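Long-range contact in glutamate--cysteine ligase GshA (PDB 3K1T), which probably acts as a ligase that joins glutamate to cysteine, the step that makes gamma-glutamylcysteine for glutathione: residues V282-M294 / K308-L320. Residues are numbered along the deposited sequence; the frame is centred on the assembly and turned at random.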
ATOM      1  N   VAL A 282     -31.385 -20.432  -8.396  1.00 13.36           N
ATOM      2  CA  VAL A 282     -32.584 -20.032  -7.647  1.00 13.98           C
ATOM      3  C   VAL A 282     -32.215 -19.915  -6.177  1.00 14.89           C
ATOM      4  O   VAL A 282     -31.811 -20.900  -5.539  1.00 15.54           O
ATOM      5  CB  VAL A 282     -33.743 -21.026  -7.843  1.00 14.08           C
ATOM      6  CG1 VAL A 282     -35.040 -20.508  -7.171  1.00 13.18           C
ATOM      7  CG2 VAL A 282     -33.977 -21.324  -9.352  1.00 13.76           C
ATOM      8  N   LYS A 283     -32.324 -18.692  -5.654  1.00 15.89           N
ATOM      9  CA  LYS A 283     -31.941 -18.380  -4.272  1.00 16.71           C
ATOM     10  C   LYS A 283     -33.204 -18.000  -3.450  1.00 16.43           C
ATOM     11  O   LYS A 283     -33.791 -16.958  -3.704  1.00 16.25           O
ATOM     12  CB  LYS A 283     -30.946 -17.214  -4.241  1.00 17.05           C
ATOM     13  CG  LYS A 283     -29.682 -17.345  -5.162  1.00 20.32           C
ATOM     14  CD  LYS A 283     -29.080 -15.932  -5.552  1.00 24.01           C
ATOM     15  CE  LYS A 283     -27.730 -16.007  -6.329  1.00 24.33           C
ATOM     16  NZ  LYS A 283     -26.529 -16.086  -5.352  1.00 23.97           N
ATOM     17  N   ALA A 284     -33.601 -18.840  -2.489  1.00 15.88           N
ATOM     18  CA  ALA A 284     -34.759 -18.549  -1.626  1.00 16.39           C
ATOM     19  C   ALA A 284     -34.202 -17.898  -0.358  1.00 16.53           C
ATOM     20  O   ALA A 284     -33.497 -18.569   0.404  1.00 18.48           O
ATOM     21  CB  ALA A 284     -35.516 -19.828  -1.281  1.00 15.70           C
ATOM     22  N   ASP A 285     -34.475 -16.615  -0.160  1.00 16.25           N
ATOM     23  CA  ASP A 285     -33.966 -15.859   0.995  1.00 16.81           C
ATOM     24  C   ASP A 285     -34.967 -15.862   2.161  1.00 15.72           C
ATOM     25  O   ASP A 285     -36.055 -15.318   2.029  1.00 14.04           O
ATOM     26  CB  ASP A 285     -33.708 -14.415   0.614  1.00 17.68           C
ATOM     27  CG  ASP A 285     -33.187 -13.568   1.809  1.00 19.72           C
ATOM     28  OD1 ASP A 285     -32.601 -14.129   2.755  1.00 21.61           O
ATOM     29  OD2 ASP A 285     -33.369 -12.342   1.771  1.00 22.84           O
ATOM     30  N   ALA A 286     -34.591 -16.510   3.256  1.00 15.29           N
ATOM     31  CA  ALA A 286     -35.405 -16.564   4.468  1.00 15.62           C
ATOM     32  C   ALA A 286     -34.791 -15.710   5.591  1.00 15.92           C
ATOM     33  O   ALA A 286     -35.005 -15.966   6.773  1.00 15.01           O
ATOM     34  CB  ALA A 286     -35.648 -18.013   4.911  1.00 15.21           C
ATOM     35  N   GLY A 287     -34.063 -14.661   5.233  1.00 16.09           N
ATOM     36  CA  GLY A 287     -33.616 -13.697   6.237  1.00 16.62           C
ATOM     37  C   GLY A 287     -32.697 -14.341   7.259  1.00 16.49           C
ATOM     38  O   GLY A 287     -31.736 -15.016   6.902  1.00 15.76           O
ATOM     39  N   THR A 288     -33.005 -14.149   8.547  1.00 15.89           N
ATOM     40  CA  THR A 288     -32.200 -14.724   9.632  1.00 15.47           C
ATOM     41  C   THR A 288     -32.192 -16.243   9.608  1.00 16.73           C
ATOM     42  O   THR A 288     -31.294 -16.861  10.173  1.00 16.41           O
ATOM     43  CB  THR A 288     -32.709 -14.267  11.038  1.00 16.10           C
ATOM     44  OG1 THR A 288     -34.094 -14.667  11.235  1.00 16.09           O
ATOM     45  CG2 THR A 288     -32.572 -12.753  11.183  1.00 13.81           C
ATOM     46  N   TYR A 289     -33.205 -16.855   8.986  1.00 16.04           N
ATOM     47  CA  TYR A 289     -33.351 -18.315   8.982  1.00 17.20           C
ATOM     48  C   TYR A 289     -32.398 -19.004   7.985  1.00 18.14           C
ATOM     49  O   TYR A 289     -32.181 -20.209   8.093  1.00 19.07           O
ATOM     50  CB  TYR A 289     -34.808 -18.711   8.654  1.00 17.49           C
ATOM     51  CG  TYR A 289     -35.773 -18.312   9.768  1.00 16.92           C
ATOM     52  CD1 TYR A 289     -36.040 -19.183  10.825  1.00 17.53           C
ATOM     53  CD2 TYR A 289     -36.395 -17.078   9.762  1.00 17.99           C
ATOM     54  CE1 TYR A 289     -36.941 -18.827  11.860  1.00 17.76           C
ATOM     55  CE2 TYR A 289     -37.268 -16.675  10.816  1.00 16.91           C
ATOM     56  CZ  TYR A 289     -37.528 -17.553  11.863  1.00 17.96           C
ATOM     57  OH  TYR A 289     -38.426 -17.203  12.874  1.00 17.01           O
ATOM     58  N   GLY A 290     -31.855 -18.225   7.043  1.00 18.46           N
ATOM     59  CA  GLY A 290     -30.896 -18.700   6.062  1.00 19.96           C
ATOM     60  C   GLY A 290     -31.403 -18.568   4.627  1.00 20.88           C
ATOM     61  O   GLY A 290     -32.369 -17.840   4.336  1.00 19.11           O
HETATM   62  N   MSE A 291     -30.731 -19.292   3.726  1.00 22.35           N
HETATM   63  CA  MSE A 291     -31.019 -19.227   2.298  0.80 23.24           C
HETATM   64  C   MSE A 291     -30.954 -20.648   1.716  1.00 23.03           C
HETATM   65  O   MSE A 291     -30.107 -21.438   2.129  1.00 24.28           O
HETATM   66  CB  MSE A 291     -30.023 -18.284   1.621  0.80 24.33           C
HETATM   67  CG  MSE A 291     -30.137 -18.215   0.104  0.80 28.02           C
HETATM   68 SE   MSE A 291     -29.014 -16.800  -0.678  0.60 35.57          SE
HETATM   69  CE  MSE A 291     -30.323 -15.338  -0.580  0.80 34.46           C
ATOM     70  N   GLY A 292     -31.858 -20.966   0.797  1.00 20.80           N
ATOM     71  CA  GLY A 292     -31.847 -22.261   0.108  1.00 20.40           C
ATOM     72  C   GLY A 292     -31.495 -21.987  -1.356  1.00 20.04           C
ATOM     73  O   GLY A 292     -31.992 -21.016  -1.934  1.00 17.58           O
ATOM     74  N   ILE A 293     -30.631 -22.826  -1.929  1.00 18.97           N
ATOM     75  CA  ILE A 293     -30.134 -22.609  -3.290  0.50 19.82           C
ATOM     76  C   ILE A 293     -30.252 -23.886  -4.124  1.00 19.50           C
ATOM     77  O   ILE A 293     -29.967 -24.994  -3.652  1.00 18.35           O
ATOM     78  CB  ILE A 293     -28.662 -22.164  -3.281  0.50 20.05           C
ATOM     79  CG1 ILE A 293     -28.485 -20.866  -2.489  0.50 21.74           C
ATOM     80  CG2 ILE A 293     -28.121 -22.002  -4.720  0.50 21.77           C
ATOM     81  CD1 ILE A 293     -27.047 -20.639  -2.038  0.50 23.65           C
HETATM   82  N   MSE A 294     -30.693 -23.734  -5.369  1.00 19.05           N
HETATM   83  CA  MSE A 294     -30.685 -24.844  -6.347  1.00 18.67           C
HETATM   84  C   MSE A 294     -30.386 -24.264  -7.726  1.00 18.30           C
HETATM   85  O   MSE A 294     -30.630 -23.075  -7.968  1.00 17.33           O
HETATM   86  CB  MSE A 294     -32.015 -25.604  -6.371  1.00 18.77           C
HETATM   87  CG  MSE A 294     -33.202 -24.806  -6.810  1.00 20.34           C
HETATM   88 SE   MSE A 294     -34.911 -25.798  -6.752  0.75 26.20          SE
HETATM   89  CE  MSE A 294     -34.628 -27.123  -8.217  1.00 23.05           C
ATOM     90  N   LYS A 308     -37.099 -33.421  -0.499  1.00 29.56           N
ATOM     91  CA  LYS A 308     -35.831 -32.820  -0.099  1.00 28.71           C
ATOM     92  C   LYS A 308     -35.664 -31.407  -0.672  1.00 27.07           C
ATOM     93  O   LYS A 308     -35.209 -30.492   0.030  1.00 26.85           O
ATOM     94  CB  LYS A 308     -34.655 -33.710  -0.512  1.00 29.52           C
ATOM     95  CG  LYS A 308     -33.304 -33.038  -0.361  1.00 30.10           C
ATOM     96  N   GLN A 309     -36.045 -31.231  -1.933  1.00 25.21           N
ATOM     97  CA  GLN A 309     -35.971 -29.917  -2.583  1.00 24.45           C
ATOM     98  C   GLN A 309     -36.931 -28.902  -1.932  1.00 23.13           C
ATOM     99  O   GLN A 309     -36.585 -27.745  -1.744  1.00 21.87           O
ATOM    100  CB  GLN A 309     -36.316 -30.026  -4.060  1.00 24.55           C
ATOM    101  CG  GLN A 309     -35.256 -30.711  -4.923  1.00 25.76           C
ATOM    102  CD  GLN A 309     -35.792 -31.027  -6.303  1.00 26.90           C
ATOM    103  OE1 GLN A 309     -36.904 -31.548  -6.453  1.00 27.94           O
ATOM    104  NE2 GLN A 309     -35.019 -30.668  -7.326  1.00 28.18           N
ATOM    105  N   ARG A 310     -38.133 -29.343  -1.609  1.00 23.07           N
ATOM    106  CA  ARG A 310     -39.114 -28.484  -0.926  1.00 23.86           C
ATOM    107  C   ARG A 310     -38.571 -28.011   0.405  1.00 23.38           C
ATOM    108  O   ARG A 310     -38.647 -26.815   0.721  1.00 22.82           O
ATOM    109  CB  ARG A 310     -40.448 -29.193  -0.729  1.00 23.84           C
ATOM    110  CG  ARG A 310     -41.192 -29.466  -2.036  1.00 26.73           C
ATOM    111  CD  ARG A 310     -42.633 -29.905  -1.797  1.00 29.32           C
ATOM    112  NE  ARG A 310     -42.735 -31.047  -0.878  1.00 33.27           N
ATOM    113  CZ  ARG A 310     -42.869 -32.327  -1.239  1.00 36.55           C
ATOM    114  NH1 ARG A 310     -42.912 -32.691  -2.519  1.00 37.43           N
ATOM    115  NH2 ARG A 310     -42.953 -33.269  -0.305  1.00 38.48           N
ATOM    116  N   ASN A 311     -37.991 -28.940   1.171  1.00 23.24           N
ATOM    117  CA  ASN A 311     -37.372 -28.589   2.460  1.00 22.90           C
ATOM    118  C   ASN A 311     -36.201 -27.638   2.320  1.00 22.47           C
ATOM    119  O   ASN A 311     -36.042 -26.717   3.135  1.00 20.88           O
ATOM    120  CB  ASN A 311     -36.894 -29.846   3.202  1.00 23.91           C
ATOM    121  CG  ASN A 311     -38.051 -30.722   3.675  1.00 25.97           C
ATOM    122  OD1 ASN A 311     -39.160 -30.235   3.876  1.00 27.65           O
ATOM    123  ND2 ASN A 311     -37.787 -32.020   3.862  1.00 27.80           N
ATOM    124  N   LYS A 312     -35.366 -27.862   1.301  1.00 21.00           N
ATOM    125  CA  LYS A 312     -34.235 -26.986   1.063  1.00 20.69           C
ATOM    126  C   LYS A 312     -34.673 -25.559   0.709  1.00 19.48           C
ATOM    127  O   LYS A 312     -34.145 -24.560   1.237  1.00 19.48           O
ATOM    128  CB  LYS A 312     -33.346 -27.543  -0.079  1.00 21.23           C
ATOM    129  CG  LYS A 312     -32.163 -26.655  -0.396  1.00 23.89           C
ATOM    130  CD  LYS A 312     -31.116 -27.328  -1.324  1.00 27.44           C
ATOM    131  CE  LYS A 312     -31.673 -27.643  -2.682  1.00 28.50           C
ATOM    132  NZ  LYS A 312     -30.574 -27.740  -3.723  1.00 30.44           N
HETATM  133  N   MSE A 313     -35.607 -25.452  -0.218  1.00 18.48           N
HETATM  134  CA  MSE A 313     -36.054 -24.129  -0.688  1.00 18.16           C
HETATM  135  C   MSE A 313     -36.932 -23.393   0.360  1.00 17.47           C
HETATM  136  O   MSE A 313     -36.956 -22.174   0.366  1.00 17.06           O
HETATM  137  CB  MSE A 313     -36.790 -24.281  -2.015  1.00 17.90           C
HETATM  138  CG  MSE A 313     -35.890 -24.886  -3.094  1.00 18.34           C
HETATM  139 SE   MSE A 313     -34.117 -24.024  -3.237  0.75 25.42          SE
HETATM  140  CE  MSE A 313     -35.004 -22.605  -4.150  1.00 10.83           C
ATOM    141  N   SER A 314     -37.604 -24.134   1.243  1.00 17.93           N
ATOM    142  CA  SER A 314     -38.308 -23.531   2.393  1.00 18.61           C
ATOM    143  C   SER A 314     -37.334 -23.059   3.461  1.00 19.10           C
ATOM    144  O   SER A 314     -37.696 -22.236   4.311  1.00 18.54           O
ATOM    145  CB  SER A 314     -39.256 -24.541   3.049  1.00 18.81           C
ATOM    146  OG  SER A 314     -40.278 -24.943   2.164  1.00 22.32           O
ATOM    147  N   VAL A 315     -36.118 -23.628   3.441  1.00 20.01           N
ATOM    148  CA  VAL A 315     -34.985 -23.242   4.305  1.00 20.30           C
ATOM    149  C   VAL A 315     -35.120 -23.827   5.698  1.00 22.29           C
ATOM    150  O   VAL A 315     -34.174 -24.448   6.184  1.00 23.01           O
ATOM    151  CB  VAL A 315     -34.682 -21.715   4.375  1.00 20.79           C
ATOM    152  CG1 VAL A 315     -33.386 -21.445   5.220  1.00 19.75           C
ATOM    153  CG2 VAL A 315     -34.510 -21.091   2.981  1.00 17.11           C
ATOM    154  N   VAL A 316     -36.260 -23.628   6.346  1.00 22.56           N
ATOM    155  CA  VAL A 316     -36.493 -24.169   7.663  1.00 23.89           C
ATOM    156  C   VAL A 316     -37.884 -24.810   7.739  1.00 24.57           C
ATOM    157  O   VAL A 316     -38.758 -24.605   6.884  1.00 24.23           O
ATOM    158  CB  VAL A 316     -36.334 -23.062   8.772  1.00 24.30           C
ATOM    159  CG1 VAL A 316     -34.833 -22.607   8.947  1.00 24.04           C
ATOM    160  CG2 VAL A 316     -37.247 -21.857   8.470  1.00 23.46           C
ATOM    161  N   LYS A 317     -38.076 -25.608   8.781  1.00 25.54           N
ATOM    162  CA  LYS A 317     -39.345 -26.243   9.022  1.00 26.54           C
ATOM    163  C   LYS A 317     -40.421 -25.232   9.449  1.00 25.43           C
ATOM    164  O   LYS A 317     -41.603 -25.468   9.206  1.00 25.87           O
ATOM    165  CB  LYS A 317     -39.195 -27.381  10.051  1.00 27.06           C
ATOM    166  CG  LYS A 317     -38.463 -28.607   9.490  1.00 29.91           C
ATOM    167  N   GLU A 318     -40.022 -24.116  10.065  1.00 25.08           N
ATOM    168  CA  GLU A 318     -40.981 -23.003  10.366  1.00 24.38           C
ATOM    169  C   GLU A 318     -41.576 -22.535   9.048  1.00 23.33           C
ATOM    170  O   GLU A 318     -40.846 -22.437   8.021  1.00 23.16           O
ATOM    171  CB  GLU A 318     -40.294 -21.811  11.031  1.00 24.22           C
ATOM    172  CG  GLU A 318     -39.854 -21.974  12.494  1.00 26.72           C
ATOM    173  CD  GLU A 318     -38.481 -22.597  12.671  1.00 29.33           C
ATOM    174  OE1 GLU A 318     -37.823 -22.988  11.667  1.00 30.05           O
ATOM    175  OE2 GLU A 318     -38.063 -22.717  13.838  1.00 32.68           O
ATOM    176  N   GLY A 319     -42.873 -22.238   9.040  1.00 23.34           N
ATOM    177  CA  GLY A 319     -43.584 -21.915   7.771  1.00 22.72           C
ATOM    178  C   GLY A 319     -43.390 -20.501   7.228  1.00 22.11           C
ATOM    179  O   GLY A 319     -43.311 -19.518   7.982  1.00 22.03           O
ATOM    180  N   LEU A 320     -43.264 -20.390   5.907  1.00 21.54           N
ATOM    181  CA  LEU A 320     -43.327 -19.090   5.210  1.00 20.14           C
ATOM    182  C   LEU A 320     -42.336 -18.050   5.721  1.00 19.04           C
ATOM    183  O   LEU A 320     -42.689 -16.886   5.982  1.00 19.29           O
ATOM    184  CB  LEU A 320     -44.755 -18.536   5.240  1.00 20.81           C
ATOM    185  CG  LEU A 320     -45.853 -19.533   4.855  1.00 22.82           C
ATOM    186  CD1 LEU A 320     -47.257 -18.860   4.971  1.00 24.45           C
ATOM    187  CD2 LEU A 320     -45.612 -20.144   3.451  1.00 23.54           C
TER
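At G292 the backbone of an edge strand comes right against the end of a helix: its CA lies 4.7 Å from the CA of M313, and its CA-H points at the carbonyl O of K312, with 3.4 Å between G292 CA and K312 O. With no side chain, G292 lets the strand backbone come right down on the last turn of the helix. V315, the first residue to leave the helix, has positive phi (79°), uncommon for a beta-branched residue, and packs its two methyls on the hairpin face. Its CG1 stands anti to the backbone N (chi1 -175°) and reaches Y289 O at 3.4 Å, while CG2 lies 3.4 Å from G292 N and also meets A286 CB, a methyl small enough to admit it. M313, a selenomethionine, folds at chi2 and chi3, which lays SE and CE against the hairpin face; its SE packs 3.8 Å from CG of M294, whose chain crosses it at about a right angle, and its CE touches V282 CG1 at 3.7 Å. Beyond the helix V316 sets CG2 obliquely against the Y289 ring, 3.8 Å from CD1. At the other end the long K312 side chain, kinked at chi3, brings NZ to I293 O for the one hydrogen bond between the segments (2.8 Å), the donor tilted 18° from the carbonyl plane. The side chain of M313 also touches F245, from a loop, and V325 of strand 324-329 packs on V282. A four-stranded antiparallel sheet with a glycine-rich hairpin loop and helix 307-314 on one face is consistent with an ATP-grasp small subdomain.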